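Local atomic coordinates of titin (Homo sapiens, PDB entry 2J8O), a protein that probably serves as a giant elastic scaffold of the muscle sarcomere, built largely from tandem immunoglobulin-like domains such as the two present here. Residues L14-Q19 and A92-E97; A100-P105 and D187-E192. All blocks are in the same frame, centred on the assembly; numbering follows the deposited sequence.

Interaction 1: L14-Q19 and A92-E97; sequences LNVRYQ and ASLEVE
L94 swings CG trans to its own backbone nitrogen (chi1 165°), and this brings CD1 back to the neighbouring strand, where it touches both L14 CB and V16 CG2. The second of these meetings is tight, L94 CD1 lying 3.3 Å from V16 CG2, the valine branch that sits between its backbone nitrogen and carbonyl carbon. V96 adopts a similar first torsion (163°), which sends CG1 over one face of the Y18 ring in a CH-pi contact, 3.8 Å from the centroid and offset toward the rim at CZ and CE2. The backbones beneath form a short parallel ladder in which L14, N15 and V16 face L94, E95 and V96, the pairing of strands A' and G that marks one sheet edge of an I-set immunoglobulin sandwich. As expected for parallel strands, alternate residues bond to both flanks of their partner: L14 N donates to S93 O at 2.8 Å while L14 O accepts from E95 N at 2.9 Å, and V16 N reaches E95 O as V16 O takes E97 N. L14 and L94 both turn inward onto A22 of strand 22-31. On the other face the E97 carboxylate passes obliquely across the N15 side chain, its OE1 3.2 Å from N15 CB, and also makes a long, weak ion pair with R183. Past the ladder, R17 rests CG against E97 O at 3.4 Å.

Interaction 2: A100-P105 and D187-E192; sequences AKIHLP and DQKTVE
Around K101 and D187 the backbones come closest, CA to CA 5.2 Å, and the two strands run nearly parallel at 15° with their axes no nearer than 5.9 Å. Instead of a backbone ladder, a single side-chain bond bridges them: I102 N donates to D187 OD2 at 2.7 Å, along the anti lone pair of that oxygen and with an N-H...O angle of 157°. D187 reaches across because its CG lies trans to the backbone nitrogen (chi1 -169°); the other carboxylate oxygen, OD1, weakly accepts the N-H of Q188, so both ends of the group are engaged. In immunoglobulin terms, 100-102 is the A strand of the second domain, bonded to strand 123-131, whereas 187-192 belongs to its G strand in the opposing sheet, and the contact closes one margin of the sandwich. Here I102 and L104 point toward the G strand. K189 bends at chi2 and lays its methylene groups on both: its CG is 3.5 Å from I102 CG2, the two side chains running side by side but oppositely directed, and its CB is 3.8 Å from L104 CD1. Further along, L104 CD2 meets V191 CG2 at 3.7 Å, and both residues also touch I126 of strand 123-131. A bound glycerol, probably from crystallisation, lies about 3 Å from the L104 side chain.

Interactions 1 and 2 show how one run of chain can serve two immunoglobulin domains. Strand 86-102, interrupted along its length, supplies the G strand of the first domain to interaction 1 and then the A strand of the second to interaction 2, the centres of the two contacts lying about 24 Å apart. They follow in series along the chain; their segments adjoin in sequence, with no further contact between them. Around the junction the domains do meet: Y18 and V96 reach K131, and E97 touches F184. Separately, a hydrogen bond from A100 N to N182 OD1 anchors the start of the second domain. The bound glycerol lies at interaction 2.

Interaction 1: L14-Q19 and A92-E97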
loop_
_atom_site.group_PDB
_atom_site.type_symbol
_atom_site.label_atom_id
_atom_site.label_comp_id
_atom_site.label_asym_id
_atom_site.label_seq_id
_atom_site.Cartn_x
_atom_site.Cartn_y
_atom_site.Cartn_z
ATOM N N LEU A 14 -8.285 -1.072 11.290
ATOM C CA LEU A 14 -8.216 -2.247 10.415
ATOM C C LEU A 14 -6.885 -2.394 9.742
ATOM O O LEU A 14 -6.322 -1.426 9.266
ATOM C CB LEU A 14 -9.277 -2.167 9.328
ATOM C CG LEU A 14 -10.725 -2.331 9.751
ATOM C CD1 LEU A 14 -11.556 -2.586 8.499
ATOM C CD2 LEU A 14 -10.827 -3.483 10.731
ATOM N N ASN A 15 -6.379 -3.615 9.699
ATOM C CA ASN A 15 -5.188 -3.899 8.918
ATOM C C ASN A 15 -5.518 -5.007 7.927
ATOM O O ASN A 15 -5.838 -6.133 8.313
ATOM C CB ASN A 15 -4.012 -4.237 9.825
ATOM C CG ASN A 15 -3.701 -3.103 10.829
ATOM O OD1 ASN A 15 -2.659 -2.456 10.753
ATOM N ND2 ASN A 15 -4.618 -2.859 11.753
ATOM N N VAL A 16 -5.496 -4.661 6.645
ATOM C CA VAL A 16 -5.812 -5.605 5.588
ATOM C C VAL A 16 -4.741 -5.640 4.519
ATOM O O VAL A 16 -3.770 -4.878 4.579
ATOM C CB VAL A 16 -7.124 -5.255 4.888
ATOM C CG1 VAL A 16 -8.321 -5.619 5.764
ATOM C CG2 VAL A 16 -7.121 -3.778 4.471
ATOM N N ARG A 17 -4.938 -6.536 3.548
ATOM C CA ARG A 17 -4.130 -6.582 2.351
ATOM C C ARG A 17 -4.847 -6.066 1.108
ATOM O O ARG A 17 -6.072 -6.001 1.074
ATOM C CB ARG A 17 -3.652 -8.001 2.119
ATOM C CG ARG A 17 -2.489 -8.341 3.020
ATOM C CD ARG A 17 -1.761 -9.560 2.558
ATOM N NE ARG A 17 -1.371 -10.313 3.741
ATOM C CZ ARG A 17 -0.782 -11.499 3.728
ATOM N NH1 ARG A 17 -0.485 -12.096 2.574
ATOM N NH2 ARG A 17 -0.493 -12.075 4.884
ATOM N N TYR A 18 -4.068 -5.721 0.082
ATOM C CA TYR A 18 -4.618 -5.255 -1.184
ATOM C C TYR A 18 -5.738 -6.143 -1.699
ATOM O O TYR A 18 -5.700 -7.362 -1.523
ATOM C CB TYR A 18 -3.511 -5.086 -2.240
ATOM C CG TYR A 18 -2.629 -3.900 -1.920
ATOM C CD1 TYR A 18 -1.236 -4.027 -1.827
ATOM C CD2 TYR A 18 -3.200 -2.640 -1.642
ATOM C CE1 TYR A 18 -0.441 -2.925 -1.498
ATOM C CE2 TYR A 18 -2.417 -1.537 -1.322
ATOM C CZ TYR A 18 -1.046 -1.681 -1.253
ATOM O OH TYR A 18 -0.295 -0.580 -0.933
ATOM N N GLN A 19 -6.749 -5.505 -2.295
ATOM C CA GLN A 19 -7.844 -6.195 -3.000
ATOM C C GLN A 19 -8.806 -7.000 -2.130
ATOM O O GLN A 19 -9.666 -7.714 -2.652
ATOM C CB GLN A 19 -7.308 -7.099 -4.110
ATOM C CG GLN A 19 -6.735 -6.346 -5.276
ATOM C CD GLN A 19 -6.588 -7.216 -6.494
ATOM O OE1 GLN A 19 -6.212 -8.387 -6.397
ATOM N NE2 GLN A 19 -6.886 -6.651 -7.661
ATOM N N ALA A 92 -11.663 5.642 13.085
ATOM C CA ALA A 92 -10.891 4.437 12.877
ATOM C C ALA A 92 -10.115 4.501 11.555
ATOM O O ALA A 92 -10.619 5.001 10.544
ATOM C CB ALA A 92 -11.802 3.229 12.896
ATOM N N SER A 93 -8.885 4.000 11.581
ATOM C CA SER A 93 -8.038 4.009 10.412
ATOM C C SER A 93 -7.990 2.622 9.788
ATOM O O SER A 93 -8.094 1.584 10.470
ATOM C CB SER A 93 -6.627 4.492 10.748
ATOM O OG SER A 93 -6.118 3.784 11.859
ATOM N N LEU A 94 -7.876 2.635 8.470
ATOM C CA LEU A 94 -7.692 1.439 7.683
ATOM C C LEU A 94 -6.307 1.581 7.071
ATOM O O LEU A 94 -6.046 2.501 6.279
ATOM C CB LEU A 94 -8.797 1.325 6.621
ATOM C CG LEU A 94 -8.711 0.370 5.422
ATOM C CD1 LEU A 94 -8.470 -1.044 5.845
ATOM C CD2 LEU A 94 -10.006 0.439 4.629
ATOM N N GLU A 95 -5.406 0.715 7.516
ATOM C CA GLU A 95 -4.053 0.674 6.978
ATOM C C GLU A 95 -3.818 -0.620 6.230
ATOM O O GLU A 95 -4.489 -1.625 6.469
ATOM C CB GLU A 95 -3.028 0.850 8.083
ATOM C CG GLU A 95 -3.086 2.232 8.705
ATOM C CD GLU A 95 -2.284 2.326 9.986
ATOM O OE1 GLU A 95 -1.027 2.295 9.920
ATOM O OE2 GLU A 95 -2.924 2.435 11.060
ATOM N N VAL A 96 -2.877 -0.569 5.302
ATOM C CA VAL A 96 -2.548 -1.708 4.464
ATOM C C VAL A 96 -1.231 -2.290 4.960
ATOM O O VAL A 96 -0.254 -1.563 5.115
ATOM C CB VAL A 96 -2.495 -1.288 2.980
ATOM C CG1 VAL A 96 -1.783 -2.308 2.148
ATOM C CG2 VAL A 96 -3.918 -1.095 2.455
ATOM N N GLU A 97 -1.230 -3.585 5.269
ATOM C CA GLU A 97 -0.041 -4.249 5.791
ATOM C C GLU A 97 0.298 -5.379 4.850
ATOM O O GLU A 97 -0.376 -6.396 4.818
ATOM C CB GLU A 97 -0.246 -4.740 7.232
ATOM C CG GLU A 97 -0.357 -3.605 8.263
ATOM C CD GLU A 97 -0.270 -4.086 9.710
ATOM O OE1 GLU A 97 -0.975 -5.051 10.085
ATOM O OE2 GLU A 97 0.507 -3.488 10.487
#

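Interaction 2: A100-P105 and D187-E192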
loop_
_atom_site.group_PDB
_atom_site.type_symbol
_atom_site.label_atom_id
_atom_site.label_comp_id
_atom_site.label_asym_id
_atom_site.label_seq_id
_atom_site.Cartn_x
_atom_site.Cartn_y
_atom_site.Cartn_z
ATOM N N ALA A 100 6.858 -6.959 1.683
ATOM C CA ALA A 100 7.653 -6.516 0.569
ATOM C C ALA A 100 7.659 -7.543 -0.568
ATOM O O ALA A 100 7.678 -8.732 -0.314
ATOM C CB ALA A 100 9.064 -6.258 1.047
ATOM N N LYS A 101 7.636 -7.074 -1.814
ATOM C CA LYS A 101 7.676 -7.945 -2.988
ATOM C C LYS A 101 8.166 -7.149 -4.181
ATOM O O LYS A 101 7.648 -6.053 -4.443
ATOM C CB LYS A 101 6.287 -8.505 -3.299
ATOM C CG LYS A 101 6.331 -9.912 -3.874
ATOM C CD LYS A 101 5.089 -10.242 -4.671
ATOM C CE LYS A 101 5.253 -11.588 -5.384
ATOM N NZ LYS A 101 3.932 -12.309 -5.390
ATOM N N ILE A 102 9.178 -7.678 -4.874
ATOM C CA ILE A 102 9.677 -7.101 -6.114
ATOM C C ILE A 102 8.929 -7.705 -7.295
ATOM O O ILE A 102 8.581 -8.876 -7.257
ATOM C CB ILE A 102 11.167 -7.348 -6.284
ATOM C CG1 ILE A 102 11.946 -6.473 -5.301
ATOM C CG2 ILE A 102 11.609 -7.010 -7.716
ATOM C CD1 ILE A 102 13.282 -7.020 -4.917
ATOM N N HIS A 103 8.670 -6.891 -8.332
ATOM C CA HIS A 103 7.886 -7.322 -9.499
ATOM C C HIS A 103 8.673 -7.021 -10.750
ATOM O O HIS A 103 8.599 -5.931 -11.285
ATOM C CB HIS A 103 6.544 -6.582 -9.599
ATOM C CG HIS A 103 5.666 -6.697 -8.389
ATOM N ND1 HIS A 103 4.958 -7.841 -8.082
ATOM C CD2 HIS A 103 5.316 -5.779 -7.452
ATOM C CE1 HIS A 103 4.245 -7.633 -6.989
ATOM N NE2 HIS A 103 4.443 -6.390 -6.587
ATOM N N LEU A 104 9.435 -7.983 -11.230
ATOM C CA LEU A 104 10.243 -7.793 -12.439
ATOM C C LEU A 104 9.345 -7.839 -13.663
ATOM O O LEU A 104 8.591 -8.797 -13.846
ATOM C CB LEU A 104 11.278 -8.897 -12.547
ATOM C CG LEU A 104 12.450 -8.853 -11.601
ATOM C CD1 LEU A 104 13.130 -10.223 -11.585
ATOM C CD2 LEU A 104 13.440 -7.814 -12.069
ATOM N N PRO A 105 9.425 -6.822 -14.512
ATOM C CA PRO A 105 8.568 -6.789 -15.678
ATOM C C PRO A 105 8.973 -7.866 -16.695
ATOM O O PRO A 105 8.114 -8.525 -17.266
ATOM C CB PRO A 105 8.825 -5.378 -16.257
ATOM C CG PRO A 105 9.589 -4.627 -15.208
ATOM C CD PRO A 105 10.331 -5.658 -14.458
ATOM N N ASP A 187 11.915 -9.685 -0.043
ATOM C CA ASP A 187 11.992 -10.263 -1.362
ATOM C C ASP A 187 13.271 -9.792 -2.042
ATOM O O ASP A 187 13.836 -8.746 -1.707
ATOM C CB ASP A 187 10.760 -9.879 -2.186
ATOM C CG ASP A 187 10.647 -10.667 -3.493
ATOM O OD1 ASP A 187 11.221 -11.773 -3.599
ATOM O OD2 ASP A 187 9.982 -10.189 -4.431
ATOM N N GLN A 188 13.749 -10.544 -3.014
ATOM C CA GLN A 188 15.006 -10.174 -3.612
ATOM C C GLN A 188 14.991 -10.735 -5.007
ATOM O O GLN A 188 14.377 -11.772 -5.247
ATOM C CB GLN A 188 16.154 -10.755 -2.778
ATOM C CG GLN A 188 17.485 -10.775 -3.452
ATOM C CD GLN A 188 18.512 -11.596 -2.699
ATOM O OE1 GLN A 188 18.733 -11.399 -1.502
ATOM N NE2 GLN A 188 19.166 -12.510 -3.412
ATOM N N LYS A 189 15.647 -10.053 -5.927
ATOM C CA LYS A 189 15.673 -10.486 -7.303
ATOM C C LYS A 189 17.019 -10.141 -7.861
ATOM O O LYS A 189 17.621 -9.150 -7.459
ATOM C CB LYS A 189 14.593 -9.766 -8.132
ATOM C CG LYS A 189 13.156 -10.127 -7.792
ATOM C CD LYS A 189 12.838 -11.591 -8.043
ATOM C CE LYS A 189 11.734 -12.053 -7.089
ATOM N NZ LYS A 189 10.970 -13.189 -7.617
ATOM N N THR A 190 17.499 -10.971 -8.781
ATOM C CA THR A 190 18.720 -10.680 -9.517
ATOM C C THR A 190 18.377 -10.149 -10.912
ATOM O O THR A 190 17.414 -10.581 -11.538
ATOM C CB THR A 190 19.603 -11.924 -9.561
ATOM O OG1 THR A 190 19.989 -12.230 -8.225
ATOM C CG2 THR A 190 20.874 -11.685 -10.324
ATOM N N VAL A 191 19.158 -9.194 -11.390
ATOM C CA VAL A 191 19.056 -8.746 -12.780
ATOM C C VAL A 191 20.421 -8.900 -13.421
ATOM O O VAL A 191 21.405 -8.361 -12.909
ATOM C CB VAL A 191 18.576 -7.287 -12.849
ATOM C CG1 VAL A 191 18.697 -6.717 -14.257
ATOM C CG2 VAL A 191 17.120 -7.191 -12.348
ATOM N N GLU A 192 20.512 -9.650 -14.521
ATOM C CA GLU A 192 21.784 -9.687 -15.240
ATOM C C GLU A 192 21.890 -8.578 -16.274
ATOM O O GLU A 192 20.980 -8.371 -17.062
ATOM C CB GLU A 192 22.083 -11.053 -15.884
ATOM C CG GLU A 192 23.490 -11.080 -16.523
ATOM C CD GLU A 192 23.844 -12.378 -17.238
ATOM O OE1 GLU A 192 23.005 -13.296 -17.275
ATOM O OE2 GLU A 192 24.977 -12.478 -17.778
#